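Local coordinates for possible adhesin (Caldicellulosiruptor kronotskyensis, PDB 4WA0), which probably mediates attachment of this extremely thermophilic bacterium to cellulose, the chain here being the C-terminal beta-helix domain of a tapirin, at residues 71-85 against 95-109. Residues are numbered along the deposited sequence; the frame is centred on the assembly and turned at random. Where two conformers were deposited one is given.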
ATOM      1  N   ILE A  71      -6.273  -0.901  -6.520  1.00 12.11           N
ATOM      2  CA  ILE A  71      -5.838  -0.654  -5.153  1.00 12.95           C
ATOM      3  C   ILE A  71      -6.895   0.230  -4.547  1.00 12.56           C
ATOM      4  O   ILE A  71      -7.058   1.364  -4.989  1.00 14.07           O
ATOM      5  CB  ILE A  71      -4.426  -0.054  -5.128  1.00 13.36           C
ATOM      6  CG1 ILE A  71      -3.409  -1.114  -5.618  1.00 15.38           C
ATOM      7  CG2 ILE A  71      -4.107   0.488  -3.764  1.00 13.25           C
ATOM      8  CD1 ILE A  71      -2.081  -0.562  -5.924  1.00 15.85           C
ATOM      9  N   VAL A  72      -7.589  -0.271  -3.531  1.00 11.32           N
ATOM     10  CA  VAL A  72      -8.592   0.509  -2.855  1.00 11.42           C
ATOM     11  C   VAL A  72      -8.209   0.571  -1.394  1.00 10.93           C
ATOM     12  O   VAL A  72      -7.923  -0.462  -0.782  1.00 11.69           O
ATOM     13  CB  VAL A  72     -10.006  -0.134  -2.996  1.00 10.87           C
ATOM     14  CG1 VAL A  72     -11.008   0.569  -2.139  1.00 12.13           C
ATOM     15  CG2 VAL A  72     -10.427  -0.256  -4.472  1.00 12.71           C
ATOM     16  N   VAL A  73      -8.120   1.814  -0.903  1.00 11.05           N
ATOM     17  CA  VAL A  73      -7.618   2.139   0.416  1.00 11.45           C
ATOM     18  C   VAL A  73      -8.675   2.998   1.085  1.00 13.26           C
ATOM     19  O   VAL A  73      -8.983   4.113   0.626  1.00 13.83           O
ATOM     20  CB  VAL A  73      -6.260   2.841   0.346  1.00 11.46           C
ATOM     21  CG1 VAL A  73      -5.784   3.178   1.762  1.00 12.50           C
ATOM     22  CG2 VAL A  73      -5.194   1.990  -0.406  1.00 11.55           C
ATOM     23  N   ARG A  74      -9.230   2.481   2.174  1.00 12.68           N
ATOM     24  CA  ARG A  74     -10.394   3.087   2.797  1.00 14.75           C
ATOM     25  C   ARG A  74     -10.055   4.323   3.583  1.00 13.94           C
ATOM     26  O   ARG A  74     -10.950   5.159   3.827  1.00 13.39           O
ATOM     27  CB  ARG A  74     -11.120   2.090   3.703  1.00 17.56           C
ATOM     28  CG  ARG A  74     -11.666   0.861   3.000  1.00 21.61           C
ATOM     29  CD  ARG A  74     -12.202  -0.059   4.093  1.00 25.47           C
ATOM     30  NE  ARG A  74     -12.549  -1.339   3.553  1.00 32.39           N
ATOM     31  CZ  ARG A  74     -12.055  -2.517   3.932  1.00 32.22           C
ATOM     32  NH1 ARG A  74     -11.232  -2.646   4.945  1.00 28.58           N
ATOM     33  NH2 ARG A  74     -12.549  -3.606   3.346  1.00 34.46           N
ATOM     34  N   ASN A  75      -8.837   4.427   4.048  1.00 13.31           N
ATOM     35  CA  ASN A  75      -8.388   5.533   4.818  1.00 13.81           C
ATOM     36  C   ASN A  75      -7.178   6.183   4.113  1.00 14.37           C
ATOM     37  O   ASN A  75      -7.378   6.906   3.159  1.00 14.05           O
ATOM     38  CB  ASN A  75      -8.185   5.149   6.309  1.00 14.63           C
ATOM     39  CG  ASN A  75      -7.904   6.350   7.124  1.00 17.96           C
ATOM     40  OD1 ASN A  75      -8.547   7.388   6.902  1.00 20.63           O
ATOM     41  ND2 ASN A  75      -6.970   6.273   8.045  1.00 17.95           N
ATOM     42  N   ILE A  76      -5.951   5.900   4.542  0.57 12.70           N
ATOM     43  CA  ILE A  76      -4.795   6.678   4.147  0.57 13.53           C
ATOM     44  C   ILE A  76      -3.765   5.899   3.319  0.57 12.73           C
ATOM     45  O   ILE A  76      -3.440   4.790   3.650  0.57 12.04           O
ATOM     46  CB  ILE A  76      -4.092   7.269   5.399  0.57 14.13           C
ATOM     47  CG1 ILE A  76      -5.009   8.303   6.089  0.57 14.96           C
ATOM     48  CG2 ILE A  76      -2.716   7.826   5.045  0.57 14.10           C
ATOM     49  CD1 ILE A  76      -4.624   8.740   7.494  0.57 15.51           C
ATOM     50  N   ILE A  77      -3.291   6.503   2.233  1.00 12.22           N
ATOM     51  CA  ILE A  77      -2.042   6.125   1.557  1.00 11.60           C
ATOM     52  C   ILE A  77      -1.018   7.188   2.059  1.00 12.75           C
ATOM     53  O   ILE A  77      -1.184   8.400   1.781  1.00 13.26           O
ATOM     54  CB  ILE A  77      -2.177   6.160   0.015  1.00 11.17           C
ATOM     55  CG1 ILE A  77      -3.216   5.114  -0.471  1.00 11.57           C
ATOM     56  CG2 ILE A  77      -0.830   5.876  -0.651  1.00 12.37           C
ATOM     57  CD1 ILE A  77      -3.364   4.988  -1.929  1.00 11.19           C
ATOM     58  N   TYR A  78       0.061   6.721   2.648  1.00 12.04           N
ATOM     59  CA  TYR A  78       1.112   7.594   3.096  1.00 11.56           C
ATOM     60  C   TYR A  78       2.376   7.224   2.423  1.00 11.23           C
ATOM     61  O   TYR A  78       2.775   6.098   2.494  1.00 10.82           O
ATOM     62  CB  TYR A  78       1.240   7.535   4.608  1.00 12.96           C
ATOM     63  CG  TYR A  78       2.400   8.323   5.201  1.00 13.06           C
ATOM     64  CD1 TYR A  78       3.692   7.883   5.095  1.00 14.87           C
ATOM     65  CD2 TYR A  78       2.179   9.469   5.950  1.00 15.36           C
ATOM     66  CE1 TYR A  78       4.774   8.565   5.698  1.00 15.84           C
ATOM     67  CE2 TYR A  78       3.250  10.181   6.506  1.00 15.21           C
ATOM     68  CZ  TYR A  78       4.533   9.734   6.343  1.00 17.02           C
ATOM     69  OH  TYR A  78       5.631  10.329   6.910  1.00 19.72           O
ATOM     70  N   VAL A  79       3.010   8.185   1.779  1.00 11.08           N
ATOM     71  CA  VAL A  79       4.316   7.952   1.120  1.00 11.80           C
ATOM     72  C   VAL A  79       5.272   9.017   1.605  1.00 13.54           C
ATOM     73  O   VAL A  79       5.097  10.211   1.321  1.00 13.98           O
ATOM     74  CB  VAL A  79       4.185   7.994  -0.395  1.00 11.75           C
ATOM     75  CG1 VAL A  79       5.525   7.684  -1.085  1.00 11.88           C
ATOM     76  CG2 VAL A  79       3.122   6.993  -0.873  1.00 12.06           C
ATOM     77  N   GLU A  80       6.316   8.613   2.326  0.64 12.49           N
ATOM     78  CA  GLU A  80       7.268   9.609   2.833  0.64 14.00           C
ATOM     79  C   GLU A  80       8.053  10.340   1.719  0.64 13.93           C
ATOM     80  O   GLU A  80       8.322  11.563   1.816  0.64 15.27           O
ATOM     81  CB  GLU A  80       8.210   8.918   3.840  0.64 16.05           C
ATOM     82  CG  GLU A  80       9.248   9.852   4.462  0.64 19.74           C
ATOM     83  CD  GLU A  80      10.387   9.131   5.188  0.64 21.56           C
ATOM     84  OE1 GLU A  80      10.142   8.528   6.229  0.64 23.50           O
ATOM     85  OE2 GLU A  80      11.573   9.225   4.744  0.64 26.12           O
ATOM     86  N   LYS A  81       8.457   9.604   0.680  1.00 13.16           N
ATOM     87  CA  LYS A  81       9.221  10.171  -0.460  1.00 13.60           C
ATOM     88  C   LYS A  81       8.326  10.289  -1.679  1.00 11.44           C
ATOM     89  O   LYS A  81       7.267  10.915  -1.524  1.00 12.84           O
ATOM     90  CB  LYS A  81      10.555   9.423  -0.645  1.00 12.69           C
ATOM     91  CG  LYS A  81      11.367   9.390   0.648  1.00 16.49           C
ATOM     92  CD  LYS A  81      12.674   8.651   0.462  1.00 17.14           C
ATOM     93  CE  LYS A  81      13.420   8.643   1.809  1.00 22.30           C
ATOM     94  NZ  LYS A  81      14.690   7.920   1.589  1.00 22.40           N
ATOM     95  N   SER A  82       8.755   9.825  -2.850  1.00 12.69           N
ATOM     96  CA  SER A  82       7.978   9.916  -4.036  1.00 15.25           C
ATOM     97  C   SER A  82       7.108   8.670  -4.258  1.00 13.08           C
ATOM     98  O   SER A  82       7.437   7.543  -3.752  1.00 11.47           O
ATOM     99  CB  SER A  82       8.926  10.059  -5.200  1.00 17.63           C
ATOM    100  OG  SER A  82       9.501  11.361  -5.085  1.00 24.05           O
ATOM    101  N   LEU A  83       5.985   8.909  -4.904  1.00 13.49           N
ATOM    102  CA  LEU A  83       5.171   7.850  -5.470  1.00 12.84           C
ATOM    103  C   LEU A  83       5.320   7.815  -6.967  1.00 13.24           C
ATOM    104  O   LEU A  83       5.137   8.876  -7.684  1.00 12.74           O
ATOM    105  CB  LEU A  83       3.732   8.092  -5.151  1.00 15.31           C
ATOM    106  CG  LEU A  83       2.720   7.145  -5.824  1.00 14.21           C
ATOM    107  CD1 LEU A  83       2.908   5.681  -5.510  1.00 15.55           C
ATOM    108  CD2 LEU A  83       1.348   7.575  -5.341  1.00 15.96           C
ATOM    109  N   LYS A  84       5.602   6.638  -7.503  0.53 11.77           N
ATOM    110  CA  LYS A  84       5.773   6.502  -8.926  0.53 11.99           C
ATOM    111  C   LYS A  84       4.938   5.345  -9.448  0.53 11.72           C
ATOM    112  O   LYS A  84       5.203   4.191  -9.066  0.53 12.19           O
ATOM    113  CB  LYS A  84       7.247   6.274  -9.302  0.53 14.40           C
ATOM    114  CG  LYS A  84       7.410   6.163 -10.793  0.53 16.01           C
ATOM    115  CD  LYS A  84       8.833   6.166 -11.293  0.53 19.12           C
ATOM    116  CE  LYS A  84       8.859   6.916 -12.625  0.53 21.61           C
ATOM    117  NZ  LYS A  84       9.971   6.525 -13.514  0.53 23.87           N
ATOM    118  N   ALA A  85       3.963   5.665 -10.314  1.00 10.98           N
ATOM    119  CA  ALA A  85       3.114   4.629 -10.979  1.00 10.78           C
ATOM    120  C   ALA A  85       3.617   4.439 -12.390  1.00 10.87           C
ATOM    121  O   ALA A  85       3.428   5.258 -13.266  1.00 12.05           O
ATOM    122  CB  ALA A  85       1.674   4.982 -10.907  1.00 11.67           C
ATOM    123  N   ILE A  95      -6.386   3.421  -8.534  1.00  9.88           N
ATOM    124  CA  ILE A  95      -6.141   3.678  -7.104  1.00 11.05           C
ATOM    125  C   ILE A  95      -7.300   4.492  -6.632  1.00 12.56           C
ATOM    126  O   ILE A  95      -7.535   5.551  -7.185  1.00 13.62           O
ATOM    127  CB  ILE A  95      -4.856   4.411  -6.788  1.00 11.44           C
ATOM    128  CG1 ILE A  95      -3.627   3.721  -7.412  1.00 11.76           C
ATOM    129  CG2 ILE A  95      -4.694   4.525  -5.316  1.00 12.37           C
ATOM    130  CD1 ILE A  95      -2.311   4.362  -7.106  1.00 12.72           C
ATOM    131  N   ASP A  96      -7.976   4.062  -5.581  0.65 12.10           N
ATOM    132  CA  ASP A  96      -9.094   4.807  -5.031  0.65 13.72           C
ATOM    133  C   ASP A  96      -8.886   4.881  -3.534  0.65 12.91           C
ATOM    134  O   ASP A  96      -8.981   3.807  -2.881  0.65 12.06           O
ATOM    135  CB  ASP A  96     -10.378   4.059  -5.389  0.65 16.18           C
ATOM    136  CG  ASP A  96     -11.612   4.807  -5.013  0.65 20.26           C
ATOM    137  OD1 ASP A  96     -11.651   5.307  -3.876  0.65 21.38           O
ATOM    138  OD2 ASP A  96     -12.597   4.819  -5.829  0.65 22.96           O
ATOM    139  N   ALA A  97      -8.495   6.070  -3.021  1.00 13.04           N
ATOM    140  CA  ALA A  97      -8.151   6.314  -1.625  1.00 12.15           C
ATOM    141  C   ALA A  97      -8.911   7.467  -1.048  1.00 12.96           C
ATOM    142  O   ALA A  97      -9.164   8.442  -1.729  1.00 12.39           O
ATOM    143  CB  ALA A  97      -6.650   6.551  -1.404  1.00 13.55           C
ATOM    144  N   LYS A  98      -9.240   7.410   0.243  1.00 11.83           N
ATOM    145  CA  LYS A  98      -9.833   8.570   0.869  1.00 14.07           C
ATOM    146  C   LYS A  98      -8.766   9.671   0.978  1.00 14.04           C
ATOM    147  O   LYS A  98      -9.022  10.800   0.604  1.00 17.73           O
ATOM    148  CB  LYS A  98     -10.407   8.221   2.260  1.00 15.81           C
ATOM    149  CG  LYS A  98     -11.040   9.371   2.999  1.00 22.40           C
ATOM    150  CD  LYS A  98     -11.714   8.824   4.248  1.00 27.23           C
ATOM    151  CE  LYS A  98     -11.983   9.918   5.249  1.00 39.04           C
ATOM    152  NZ  LYS A  98     -10.743  10.552   5.781  1.00 47.49           N
ATOM    153  N   THR A  99      -7.609   9.366   1.523  1.00 14.30           N
ATOM    154  CA  THR A  99      -6.614  10.441   1.855  1.00 13.97           C
ATOM    155  C   THR A  99      -5.304   9.942   1.284  1.00 14.30           C
ATOM    156  O   THR A  99      -4.997   8.784   1.444  1.00 14.84           O
ATOM    157  CB  THR A  99      -6.457  10.665   3.320  1.00 15.98           C
ATOM    158  OG1 THR A  99      -7.701  11.100   3.927  1.00 19.04           O
ATOM    159  CG2 THR A  99      -5.333  11.675   3.642  1.00 17.22           C
ATOM    160  N   ILE A 100      -4.608  10.751   0.492  1.00 12.61           N
ATOM    161  CA  ILE A 100      -3.234  10.382   0.060  1.00 12.51           C
ATOM    162  C   ILE A 100      -2.299  11.520   0.451  1.00 13.80           C
ATOM    163  O   ILE A 100      -2.642  12.697   0.223  1.00 13.57           O
ATOM    164  CB  ILE A 100      -3.157  10.028  -1.443  1.00 13.50           C
ATOM    165  CG1 ILE A 100      -1.727   9.646  -1.866  1.00 15.05           C
ATOM    166  CG2 ILE A 100      -3.707  11.132  -2.389  1.00 14.49           C
ATOM    167  CD1 ILE A 100      -1.622   8.894  -3.138  1.00 16.07           C
ATOM    168  N   TYR A 101      -1.148  11.188   1.049  1.00 13.36           N
ATOM    169  CA  TYR A 101      -0.124  12.141   1.310  1.00 12.92           C
ATOM    170  C   TYR A 101       1.140  11.648   0.648  1.00 12.04           C
ATOM    171  O   TYR A 101       1.489  10.477   0.838  1.00 12.08           O
ATOM    172  CB  TYR A 101       0.107  12.225   2.821  1.00 14.54           C
ATOM    173  CG  TYR A 101       1.384  12.917   3.185  1.00 14.20           C
ATOM    174  CD1 TYR A 101       1.499  14.344   3.004  1.00 16.39           C
ATOM    175  CD2 TYR A 101       2.536  12.220   3.543  1.00 15.85           C
ATOM    176  CE1 TYR A 101       2.709  14.982   3.245  1.00 17.71           C
ATOM    177  CE2 TYR A 101       3.738  12.886   3.839  1.00 17.33           C
ATOM    178  CZ  TYR A 101       3.826  14.244   3.667  1.00 18.65           C
ATOM    179  OH  TYR A 101       5.033  14.888   3.946  1.00 23.07           O
ATOM    180  N   VAL A 102       1.840  12.521  -0.076  1.00 13.24           N
ATOM    181  CA  VAL A 102       3.139  12.232  -0.669  1.00 13.38           C
ATOM    182  C   VAL A 102       4.073  13.361  -0.280  1.00 14.75           C
ATOM    183  O   VAL A 102       3.838  14.537  -0.611  1.00 14.56           O
ATOM    184  CB  VAL A 102       3.043  12.067  -2.173  1.00 12.43           C
ATOM    185  CG1 VAL A 102       4.349  11.736  -2.818  1.00 13.19           C
ATOM    186  CG2 VAL A 102       2.098  10.930  -2.569  1.00 12.15           C
ATOM    187  N   GLY A 103       5.201  12.983   0.339  1.00 14.44           N
ATOM    188  CA  GLY A 103       6.164  13.961   0.845  1.00 15.36           C
ATOM    189  C   GLY A 103       7.012  14.575  -0.234  1.00 16.58           C
ATOM    190  O   GLY A 103       7.400  15.733  -0.105  1.00 20.03           O
ATOM    191  N   GLN A 104       7.353  13.819  -1.268  1.00 14.34           N
ATOM    192  CA  GLN A 104       8.089  14.333  -2.431  1.00 17.78           C
ATOM    193  C   GLN A 104       7.139  14.261  -3.670  1.00 18.06           C
ATOM    194  O   GLN A 104       6.023  14.703  -3.582  1.00 21.67           O
ATOM    195  CB  GLN A 104       9.417  13.615  -2.565  1.00 17.92           C
ATOM    196  CG  GLN A 104      10.306  13.837  -1.334  1.00 20.00           C
ATOM    197  CD  GLN A 104      11.625  13.027  -1.289  1.00 24.82           C
ATOM    198  OE1 GLN A 104      12.289  12.967  -0.263  1.00 33.45           O
ATOM    199  NE2 GLN A 104      12.004  12.460  -2.370  1.00 31.23           N
ATOM    200  N   GLU A 105       7.616  13.805  -4.790  1.00 18.95           N
ATOM    201  CA  GLU A 105       6.897  13.946  -6.034  1.00 21.65           C
ATOM    202  C   GLU A 105       5.920  12.795  -6.252  1.00 18.41           C
ATOM    203  O   GLU A 105       6.191  11.646  -5.776  1.00 17.18           O
ATOM    204  CB  GLU A 105       7.888  13.946  -7.132  1.00 26.06           C
ATOM    205  CG  GLU A 105       8.625  15.278  -7.198  1.00 35.92           C
ATOM    206  CD  GLU A 105       8.932  15.574  -8.625  1.00 44.22           C
ATOM    207  OE1 GLU A 105       9.179  14.590  -9.369  1.00 58.85           O
ATOM    208  OE2 GLU A 105       8.909  16.745  -9.030  1.00 40.10           O
HETATM  209  N   MSE A 106       4.734  13.110  -6.764  0.55 15.73           N
HETATM  210  CA  MSE A 106       3.758  12.110  -7.213  0.55 13.21           C
HETATM  211  C   MSE A 106       3.845  12.050  -8.698  0.55 13.07           C
HETATM  212  O   MSE A 106       3.510  13.027  -9.357  0.55 10.66           O
HETATM  213  CB  MSE A 106       2.336  12.422  -6.795  0.55 14.98           C
HETATM  214  CG  MSE A 106       1.449  11.283  -7.278  0.55 16.68           C
HETATM  215 SE   MSE A 106      -0.438  11.478  -6.732  0.55 21.84          SE
HETATM  216  CE  MSE A 106      -0.357  12.349  -4.948  0.55 20.17           C
ATOM    217  N   GLN A 107       4.319  10.923  -9.251  0.55 11.96           N
ATOM    218  CA  GLN A 107       4.511  10.787 -10.701  0.55 13.04           C
ATOM    219  C   GLN A 107       3.624   9.663 -11.240  0.55 11.90           C
ATOM    220  O   GLN A 107       3.853   8.494 -10.881  0.55 12.16           O
ATOM    221  CB  GLN A 107       5.977  10.525 -11.013  0.55 16.10           C
ATOM    222  CG  GLN A 107       6.821  11.796 -10.955  0.55 19.83           C
ATOM    223  CD  GLN A 107       8.270  11.552 -11.328  0.55 22.94           C
ATOM    224  OE1 GLN A 107       8.575  10.659 -12.097  0.55 29.17           O
ATOM    225  NE2 GLN A 107       9.166  12.356 -10.784  0.55 28.42           N
ATOM    226  N   LEU A 108       2.592   9.989 -12.014  1.00 10.22           N
ATOM    227  CA  LEU A 108       1.628   8.996 -12.473  1.00 10.45           C
ATOM    228  C   LEU A 108       1.791   8.863 -13.977  1.00 11.07           C
ATOM    229  O   LEU A 108       1.336   9.722 -14.728  1.00 11.84           O
ATOM    230  CB  LEU A 108       0.212   9.346 -12.111  1.00 11.54           C
ATOM    231  CG  LEU A 108      -0.082   9.652 -10.628  1.00 12.04           C
ATOM    232  CD1 LEU A 108      -1.555   9.943 -10.408  1.00 13.15           C
ATOM    233  CD2 LEU A 108       0.386   8.551  -9.716  1.00 11.93           C
ATOM    234  N   TYR A 109       2.428   7.782 -14.408  1.00 11.83           N
ATOM    235  CA  TYR A 109       2.663   7.485 -15.815  1.00 12.00           C
ATOM    236  C   TYR A 109       1.747   6.376 -16.315  1.00 11.83           C
ATOM    237  O   TYR A 109       1.322   6.388 -17.476  1.00 10.96           O
ATOM    238  CB  TYR A 109       4.121   7.106 -16.007  1.00 11.65           C
ATOM    239  CG  TYR A 109       5.098   8.266 -15.769  1.00 16.13           C
ATOM    240  CD1 TYR A 109       4.676   9.582 -15.765  1.00 18.27           C
ATOM    241  CD2 TYR A 109       6.373   8.031 -15.396  1.00 26.26           C
ATOM    242  CE1 TYR A 109       5.548  10.632 -15.438  1.00 22.22           C
ATOM    243  CE2 TYR A 109       7.259   9.092 -15.141  1.00 27.80           C
ATOM    244  CZ  TYR A 109       6.831  10.374 -15.178  1.00 25.76           C
ATOM    245  OH  TYR A 109       7.717  11.436 -14.886  1.00 27.68           O
TER
HETATM  246  O   HOH W   1     -11.373   4.433  -1.095  1.00 18.92           O
HETATM  247  O   HOH W   2      -8.054  10.034   6.364  1.00 29.02           O
HETATM  248  O   HOH W   3       7.885  13.282   3.938  1.00 31.10           O
HETATM  249  O   HOH W   4      10.612  13.125   2.000  1.00 33.78           O
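Ile77 is packed closely on the inner side: its CD1 sits 3.7 Å from Ile95 CG2 and equally close to Ala97 CB, so it reaches from one face of the coil to the next. The reach follows from its first torsion, which sets CG1 anti to the carbonyl carbon (chi1 -64°) and leaves CG2 beside Ile100 CD1. That same methyl, Ile100 CD1, meets Leu83 CD2 at 3.9 Å, the two side chains crossing at about a right angle, while Leu83 also runs alongside Met106, a selenomethionine. Tyr114 and Phe116 of strand 112-116 and Met56 and Ile58 of strand 56-58 continue this interior into the neighbouring coils. These are two successive rungs of a parallel beta-helix, each turning through three short strands, and like residues stack in register: Ile71 on Ile95, Ile77 on Ile100, Val79 on Val102. At the first corner Arg74 and Asn75 stand opposite the single Lys98, a beta bulge that shifts the pairing by one; pairing resumes where Thr99 N bonds Asn75 O. On the outer face Tyr78 and Tyr101 pack side by side, planes at 40°, with helix 217-224 over Tyr78 and Asp122 bonding the Tyr101 hydroxyl. Water joins Asn75 OD1 to Lys98 NZ and Thr99 OG1; Asn75 ND2 also bonds Asn49, and Thr99 OG1 Gln118. The looser, partly exposed side has Lys81 alongside Gln104, and Lys84 CE 3.7 Å from Tyr109 CE2.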